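Local coordinates for ATP-dependent Clp endopeptidase (Clostridium difficile, PDB 3FES), which probably acts as the AAA+ unfoldase ClpC, feeding substrates to the ClpP protease, its N-terminal domain probably helping to bind substrates or adaptors, at residues Ile36-Ala48 with Ile105-Glu117. Residues are numbered along the deposited sequence; the frame is centred on the assembly and turned at random. Where two conformers were deposited one is given.
Sequences ILLGLLREEEGIA and IGTEHILLAIIQE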
ATOM      1  N   ILE A  36       2.400  -3.294   1.664  1.00 21.89           N
ATOM      2  CA  ILE A  36       1.912  -1.925   1.848  1.00 22.47           C
ATOM      3  C   ILE A  36       0.470  -1.836   1.313  1.00 22.74           C
ATOM      4  O   ILE A  36      -0.406  -1.240   1.942  1.00 21.71           O
ATOM      5  CB  ILE A  36       2.821  -0.904   1.105  1.00 22.73           C
ATOM      6  CG1 ILE A  36       4.263  -0.939   1.652  1.00 25.81           C
ATOM      7  CG2 ILE A  36       2.230   0.528   1.210  1.00 24.31           C
ATOM      8  CD1 ILE A  36       5.220  -0.076   0.857  1.00 28.49           C
ATOM      9  N   LEU A  37       0.224  -2.413   0.125  1.00 22.96           N
ATOM     10  CA  LEU A  37      -1.150  -2.414  -0.403  1.00 23.22           C
ATOM     11  C   LEU A  37      -2.157  -3.089   0.553  1.00 23.61           C
ATOM     12  O   LEU A  37      -3.277  -2.566   0.797  1.00 23.60           O
ATOM     13  CB  LEU A  37      -1.162  -3.106  -1.786  1.00 22.36           C
ATOM     14  CG  LEU A  37      -2.484  -2.984  -2.550  1.00 24.52           C
ATOM     15  CD1 LEU A  37      -2.671  -1.585  -3.103  1.00 25.29           C
ATOM     16  CD2 LEU A  37      -2.454  -3.951  -3.716  1.00 22.64           C
ATOM     17  N   LEU A  38      -1.755  -4.228   1.116  1.00 23.71           N
ATOM     18  CA  LEU A  38      -2.607  -4.937   2.062  1.00 23.73           C
ATOM     19  C   LEU A  38      -2.745  -4.119   3.346  1.00 23.42           C
ATOM     20  O   LEU A  38      -3.835  -4.041   3.932  1.00 22.35           O
ATOM     21  CB  LEU A  38      -2.020  -6.316   2.391  1.00 24.62           C
ATOM     22  CG  LEU A  38      -2.753  -7.196   3.417  1.00 25.07           C
ATOM     23  CD1 LEU A  38      -4.255  -7.372   3.092  1.00 27.16           C
ATOM     24  CD2 LEU A  38      -2.032  -8.525   3.525  1.00 26.92           C
ATOM     25  N   GLY A  39      -1.649  -3.484   3.752  1.00 23.11           N
ATOM     26  CA  GLY A  39      -1.700  -2.590   4.929  1.00 22.76           C
ATOM     27  C   GLY A  39      -2.696  -1.432   4.749  1.00 23.17           C
ATOM     28  O   GLY A  39      -3.421  -1.059   5.701  1.00 22.63           O
ATOM     29  N   LEU A  40      -2.693  -0.824   3.560  1.00 22.22           N
ATOM     30  CA  LEU A  40      -3.633   0.250   3.209  1.00 22.88           C
ATOM     31  C   LEU A  40      -5.084  -0.229   3.288  1.00 23.46           C
ATOM     32  O   LEU A  40      -5.938   0.500   3.793  1.00 23.27           O
ATOM     33  CB  LEU A  40      -3.343   0.854   1.819  1.00 23.15           C
ATOM     34  CG  LEU A  40      -1.976   1.596   1.664  1.00 23.63           C
ATOM     35  CD1 LEU A  40      -1.664   1.765   0.154  1.00 25.14           C
ATOM     36  CD2 LEU A  40      -2.053   2.955   2.430  1.00 21.50           C
ATOM     37  N   LEU A  41      -5.345  -1.434   2.778  1.00 24.61           N
ATOM     38  CA  LEU A  41      -6.702  -1.999   2.840  1.00 25.99           C
ATOM     39  C   LEU A  41      -7.119  -2.266   4.282  1.00 25.56           C
ATOM     40  O   LEU A  41      -8.219  -1.869   4.718  1.00 25.94           O
ATOM     41  CB  LEU A  41      -6.814  -3.273   1.990  1.00 25.72           C
ATOM     42  CG  LEU A  41      -8.273  -3.780   1.844  1.00 27.78           C
ATOM     43  CD1 LEU A  41      -9.306  -2.669   1.564  1.00 30.24           C
ATOM     44  CD2 LEU A  41      -8.346  -4.777   0.743  1.00 30.03           C
ATOM     45  N   ARG A  42      -6.242  -2.922   5.020  0.60 25.76           N
ATOM     46  CA  ARG A  42      -6.531  -3.282   6.404  0.60 25.72           C
ATOM     47  C   ARG A  42      -6.757  -2.054   7.287  0.60 25.78           C
ATOM     48  O   ARG A  42      -7.466  -2.137   8.297  0.60 25.30           O
ATOM     49  CB  ARG A  42      -5.402  -4.152   6.961  0.60 26.03           C
ATOM     50  CG  ARG A  42      -5.403  -5.577   6.419  0.60 27.80           C
ATOM     51  CD  ARG A  42      -4.279  -6.405   7.038  0.60 26.08           C
ATOM     52  NE  ARG A  42      -4.553  -6.620   8.457  0.60 26.32           N
ATOM     53  CZ  ARG A  42      -3.631  -6.763   9.398  0.60 26.36           C
ATOM     54  NH1 ARG A  42      -2.317  -6.719   9.093  0.60 24.77           N
ATOM     55  NH2 ARG A  42      -4.038  -6.950  10.659  0.60 26.77           N
ATOM     56  N   GLU A  43      -6.158  -0.919   6.913  1.00 25.21           N
ATOM     57  CA  GLU A  43      -6.286   0.299   7.718  1.00 26.30           C
ATOM     58  C   GLU A  43      -7.748   0.790   7.761  1.00 26.83           C
ATOM     59  O   GLU A  43      -8.153   1.425   8.734  1.00 27.31           O
ATOM     60  CB  GLU A  43      -5.274   1.375   7.305  1.00 25.75           C
ATOM     61  CG  GLU A  43      -5.328   2.661   8.165  1.00 25.18           C
ATOM     62  CD  GLU A  43      -6.425   3.640   7.737  1.00 29.00           C
ATOM     63  OE1 GLU A  43      -6.749   3.695   6.528  1.00 29.62           O
ATOM     64  OE2 GLU A  43      -6.949   4.375   8.609  1.00 28.19           O
ATOM     65  N   GLU A  44      -8.523   0.442   6.733  1.00 27.54           N
ATOM     66  CA  GLU A  44      -9.995   0.580   6.707  1.00 29.46           C
ATOM     67  C   GLU A  44     -10.563   1.995   6.521  1.00 29.45           C
ATOM     68  O   GLU A  44     -11.465   2.187   5.697  1.00 30.37           O
ATOM     69  CB  GLU A  44     -10.673  -0.087   7.914  1.00 30.32           C
ATOM     70  CG  GLU A  44     -10.734  -1.605   7.838  1.00 34.52           C
ATOM     71  CD  GLU A  44     -11.574  -2.236   8.948  1.00 40.83           C
ATOM     72  OE1 GLU A  44     -11.236  -3.357   9.376  1.00 43.94           O
ATOM     73  OE2 GLU A  44     -12.568  -1.625   9.398  1.00 42.19           O
ATOM     74  N   GLU A  45     -10.063   2.962   7.282  1.00 29.18           N
ATOM     75  CA  GLU A  45     -10.656   4.308   7.343  1.00 29.14           C
ATOM     76  C   GLU A  45     -10.217   5.297   6.253  1.00 28.76           C
ATOM     77  O   GLU A  45     -10.970   6.199   5.885  1.00 27.81           O
ATOM     78  CB  GLU A  45     -10.329   4.928   8.694  1.00 29.64           C
ATOM     79  CG  GLU A  45     -10.866   4.143   9.864  1.00 31.73           C
ATOM     80  CD  GLU A  45     -10.674   4.876  11.169  1.00 33.99           C
ATOM     81  OE1 GLU A  45      -9.719   5.686  11.298  1.00 37.02           O
ATOM     82  OE2 GLU A  45     -11.482   4.656  12.080  1.00 38.30           O
ATOM     83  N   GLY A  46      -8.990   5.146   5.743  1.00 27.15           N
ATOM     84  CA  GLY A  46      -8.430   6.158   4.861  1.00 25.57           C
ATOM     85  C   GLY A  46      -8.925   6.046   3.425  1.00 25.05           C
ATOM     86  O   GLY A  46      -9.570   5.050   3.035  1.00 24.82           O
ATOM     87  N   ILE A  47      -8.617   7.072   2.654  1.00 24.06           N
ATOM     88  CA  ILE A  47      -8.988   7.118   1.247  1.00 25.49           C
ATOM     89  C   ILE A  47      -8.540   5.840   0.516  1.00 25.09           C
ATOM     90  O   ILE A  47      -9.287   5.273  -0.296  1.00 25.70           O
ATOM     91  CB  ILE A  47      -8.411   8.409   0.585  1.00 25.43           C
ATOM     92  CG1 ILE A  47      -9.190   9.644   1.082  1.00 26.52           C
ATOM     93  CG2 ILE A  47      -8.465   8.322  -0.966  1.00 24.93           C
ATOM     94  CD1 ILE A  47      -8.488  10.934   0.789  1.00 27.10           C
ATOM     95  N   ALA A  48      -7.303   5.402   0.780  1.00 24.66           N
ATOM     96  CA  ALA A  48      -6.765   4.245   0.040  1.00 24.30           C
ATOM     97  C   ALA A  48      -7.620   2.991   0.301  1.00 24.33           C
ATOM     98  O   ALA A  48      -7.936   2.262  -0.634  1.00 23.76           O
ATOM     99  CB  ALA A  48      -5.262   3.980   0.371  1.00 23.55           C
ATOM    100  N   ILE A 105       1.381  13.477   4.617  1.00 23.70           N
ATOM    101  CA  ILE A 105       1.325  12.370   3.640  1.00 22.54           C
ATOM    102  C   ILE A 105       0.304  11.343   4.122  1.00 22.46           C
ATOM    103  O   ILE A 105       0.491  10.689   5.178  1.00 22.92           O
ATOM    104  CB  ILE A 105       2.703  11.689   3.449  1.00 22.38           C
ATOM    105  CG1 ILE A 105       3.798  12.739   3.177  1.00 23.26           C
ATOM    106  CG2 ILE A 105       2.619  10.569   2.362  1.00 23.27           C
ATOM    107  CD1 ILE A 105       5.268  12.186   3.439  1.00 25.93           C
ATOM    108  N   GLY A 106      -0.795  11.242   3.382  1.00 22.60           N
ATOM    109  CA  GLY A 106      -1.901  10.344   3.723  1.00 22.08           C
ATOM    110  C   GLY A 106      -1.889   9.012   3.002  1.00 22.71           C
ATOM    111  O   GLY A 106      -1.047   8.758   2.108  1.00 23.53           O
ATOM    112  N   THR A 107      -2.849   8.161   3.345  1.00 23.36           N
ATOM    113  CA  THR A 107      -2.992   6.876   2.650  1.00 23.00           C
ATOM    114  C   THR A 107      -3.126   7.044   1.138  1.00 22.86           C
ATOM    115  O   THR A 107      -2.579   6.246   0.375  1.00 22.46           O
ATOM    116  CB  THR A 107      -4.139   5.998   3.203  1.00 22.84           C
ATOM    117  OG1 THR A 107      -5.405   6.593   2.932  1.00 22.10           O
ATOM    118  CG2 THR A 107      -3.968   5.788   4.709  1.00 23.83           C
ATOM    119  N   GLU A 108      -3.752   8.137   0.729  1.00 22.70           N
ATOM    120  CA  GLU A 108      -3.978   8.407  -0.713  1.00 23.72           C
ATOM    121  C   GLU A 108      -2.646   8.630  -1.453  1.00 24.11           C
ATOM    122  O   GLU A 108      -2.463   8.207  -2.624  1.00 22.95           O
ATOM    123  CB  GLU A 108      -4.973   9.589  -0.907  1.00 23.72           C
ATOM    124  CG  GLU A 108      -4.505  10.962  -0.380  1.00 26.08           C
ATOM    125  CD  GLU A 108      -4.841  11.184   1.077  1.00 30.63           C
ATOM    126  OE1 GLU A 108      -4.911  12.377   1.472  1.00 30.50           O
ATOM    127  OE2 GLU A 108      -5.077  10.198   1.816  1.00 28.34           O
ATOM    128  N   HIS A 109      -1.718   9.297  -0.782  1.00 22.64           N
ATOM    129  CA  HIS A 109      -0.387   9.543  -1.363  1.00 23.42           C
ATOM    130  C   HIS A 109       0.433   8.271  -1.514  1.00 22.90           C
ATOM    131  O   HIS A 109       1.111   8.103  -2.520  1.00 22.94           O
ATOM    132  CB  HIS A 109       0.392  10.639  -0.625  1.00 22.92           C
ATOM    133  CG  HIS A 109      -0.391  11.905  -0.431  1.00 26.29           C
ATOM    134  ND1 HIS A 109      -0.636  12.809  -1.453  1.00 28.72           N
ATOM    135  CD2 HIS A 109      -1.050  12.373   0.654  1.00 23.48           C
ATOM    136  CE1 HIS A 109      -1.378  13.801  -0.986  1.00 24.78           C
ATOM    137  NE2 HIS A 109      -1.624  13.570   0.293  1.00 30.29           N
ATOM    138  N   ILE A 110       0.321   7.368  -0.547  1.00 23.27           N
ATOM    139  CA  ILE A 110       1.003   6.074  -0.626  1.00 22.43           C
ATOM    140  C   ILE A 110       0.413   5.251  -1.769  1.00 22.92           C
ATOM    141  O   ILE A 110       1.147   4.692  -2.546  1.00 22.40           O
ATOM    142  CB  ILE A 110       0.963   5.329   0.704  1.00 22.38           C
ATOM    143  CG1 ILE A 110       1.616   6.222   1.783  1.00 21.98           C
ATOM    144  CG2 ILE A 110       1.690   3.931   0.584  1.00 20.33           C
ATOM    145  CD1 ILE A 110       1.571   5.597   3.230  1.00 23.91           C
ATOM    146  N   LEU A 111      -0.907   5.221  -1.895  1.00 22.72           N
ATOM    147  CA  LEU A 111      -1.500   4.445  -2.998  1.00 24.28           C
ATOM    148  C   LEU A 111      -1.154   5.085  -4.362  1.00 23.62           C
ATOM    149  O   LEU A 111      -0.858   4.380  -5.331  1.00 23.39           O
ATOM    150  CB  LEU A 111      -3.039   4.294  -2.781  1.00 23.57           C
ATOM    151  CG  LEU A 111      -3.739   3.413  -3.849  1.00 23.88           C
ATOM    152  CD1 LEU A 111      -3.124   2.014  -3.947  1.00 26.49           C
ATOM    153  CD2 LEU A 111      -5.283   3.337  -3.523  1.00 23.73           C
ATOM    154  N   LEU A 112      -1.161   6.416  -4.439  1.00 23.57           N
ATOM    155  CA  LEU A 112      -0.719   7.111  -5.669  1.00 24.50           C
ATOM    156  C   LEU A 112       0.699   6.652  -6.089  1.00 24.30           C
ATOM    157  O   LEU A 112       1.023   6.436  -7.274  1.00 20.92           O
ATOM    158  CB  LEU A 112      -0.646   8.601  -5.387  1.00 24.88           C
ATOM    159  CG  LEU A 112      -0.913   9.667  -6.434  1.00 32.46           C
ATOM    160  CD1 LEU A 112      -1.997   9.256  -7.424  1.00 34.81           C
ATOM    161  CD2 LEU A 112      -1.376  10.874  -5.608  1.00 34.06           C
ATOM    162  N   ALA A 113       1.551   6.571  -5.079  1.00 21.45           N
ATOM    163  CA  ALA A 113       2.954   6.198  -5.279  1.00 21.86           C
ATOM    164  C   ALA A 113       3.117   4.745  -5.708  1.00 21.50           C
ATOM    165  O   ALA A 113       3.956   4.452  -6.581  1.00 21.35           O
ATOM    166  CB  ALA A 113       3.711   6.449  -3.935  1.00 20.93           C
ATOM    167  N   ILE A 114       2.323   3.841  -5.114  1.00 22.24           N
ATOM    168  CA  ILE A 114       2.326   2.427  -5.532  1.00 23.10           C
ATOM    169  C   ILE A 114       2.024   2.376  -7.020  1.00 24.33           C
ATOM    170  O   ILE A 114       2.764   1.770  -7.804  1.00 23.40           O
ATOM    171  CB  ILE A 114       1.293   1.578  -4.743  1.00 23.31           C
ATOM    172  CG1 ILE A 114       1.810   1.339  -3.304  1.00 21.68           C
ATOM    173  CG2 ILE A 114       1.124   0.179  -5.391  1.00 21.96           C
ATOM    174  CD1 ILE A 114       0.762   0.645  -2.401  1.00 24.89           C
ATOM    175  N   ILE A 115       0.943   3.027  -7.411  1.00 25.05           N
ATOM    176  CA  ILE A 115       0.515   3.030  -8.844  1.00 26.61           C
ATOM    177  C   ILE A 115       1.555   3.644  -9.783  1.00 27.77           C
ATOM    178  O   ILE A 115       1.899   3.064 -10.847  1.00 27.18           O
ATOM    179  CB  ILE A 115      -0.851   3.704  -8.985  1.00 26.21           C
ATOM    180  CG1 ILE A 115      -1.895   2.836  -8.285  1.00 27.67           C
ATOM    181  CG2 ILE A 115      -1.253   3.920 -10.511  1.00 28.69           C
ATOM    182  CD1 ILE A 115      -3.267   3.531  -8.079  1.00 28.94           C
ATOM    183  N   GLN A 116       2.074   4.801  -9.400  1.00 28.93           N
ATOM    184  CA  GLN A 116       3.134   5.461 -10.150  1.00 31.71           C
ATOM    185  C   GLN A 116       4.393   4.644 -10.325  1.00 32.40           C
ATOM    186  O   GLN A 116       4.999   4.682 -11.410  1.00 32.06           O
ATOM    187  CB  GLN A 116       3.529   6.755  -9.477  1.00 32.04           C
ATOM    188  CG  GLN A 116       2.781   7.896 -10.016  1.00 39.66           C
ATOM    189  CD  GLN A 116       3.164   8.148 -11.426  1.00 45.03           C
ATOM    190  OE1 GLN A 116       4.349   8.293 -11.744  1.00 50.21           O
ATOM    191  NE2 GLN A 116       2.179   8.152 -12.304  1.00 47.40           N
ATOM    192  N   GLU A 117       4.771   3.913  -9.276  1.00 32.82           N
ATOM    193  CA  GLU A 117       5.993   3.095  -9.311  1.00 34.76           C
ATOM    194  C   GLU A 117       5.875   2.023 -10.412  1.00 34.99           C
ATOM    195  O   GLU A 117       6.854   1.710 -11.114  1.00 33.88           O
ATOM    196  CB  GLU A 117       6.315   2.506  -7.922  1.00 34.58           C
ATOM    197  CG  GLU A 117       7.746   1.978  -7.816  1.00 40.03           C
ATOM    198  CD  GLU A 117       7.895   0.596  -8.445  1.00 45.05           C
ATOM    199  OE1 GLU A 117       6.854  -0.096  -8.595  1.00 47.19           O
ATOM    200  OE2 GLU A 117       9.040   0.184  -8.789  1.00 47.04           O
TER
HETATM  201  O   HOH W   1      -6.600   8.908   3.648  1.00 31.89           O
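The CD1 methyl of Ile47 lies over one face of the Glu108 carboxylate, 3.7 Å from CD, while Glu108 OE2 accepts a hydrogen bond from a water. These groups lie at one end of a near-antiparallel helix pair in the mainly helical Clp N-terminal domain: the axes of 36-43 and 107-117 cross at -150° and approach to 10.6 Å. Glu43 OE1 meets the CG2 methyl of Thr107, the two side chains crossing at about a right angle; the syn lone pair of the same OE1 receives the N-H of Gly46, tying down the turn before helix 47-55. Packing is knobs-into-holes in both directions. Leu40 enters a hole formed by Thr107, Ile110, Leu111 and Ile114, its CD1 tip to tip with Ile114 CD1 at 3.7 Å, and Ala15 of helix 10-25 also touches it. Further along, Ile36 CG2 presses on Ile110 CG2 (3.5 Å), and Leu37 CD1 meets Leu111 CD1. Thr107 is the reciprocal knob, among Leu40, Glu43, Ile47 and Ala48. With chi1 at 67°, its hydroxyl lies between backbone N and carbonyl carbon and faces the start of helix 47-55: Thr107 OG1 accepts a nearly straight bond from Ala48 N (3.1 Å, 172°), and the water joins OG1 to Ile47 N.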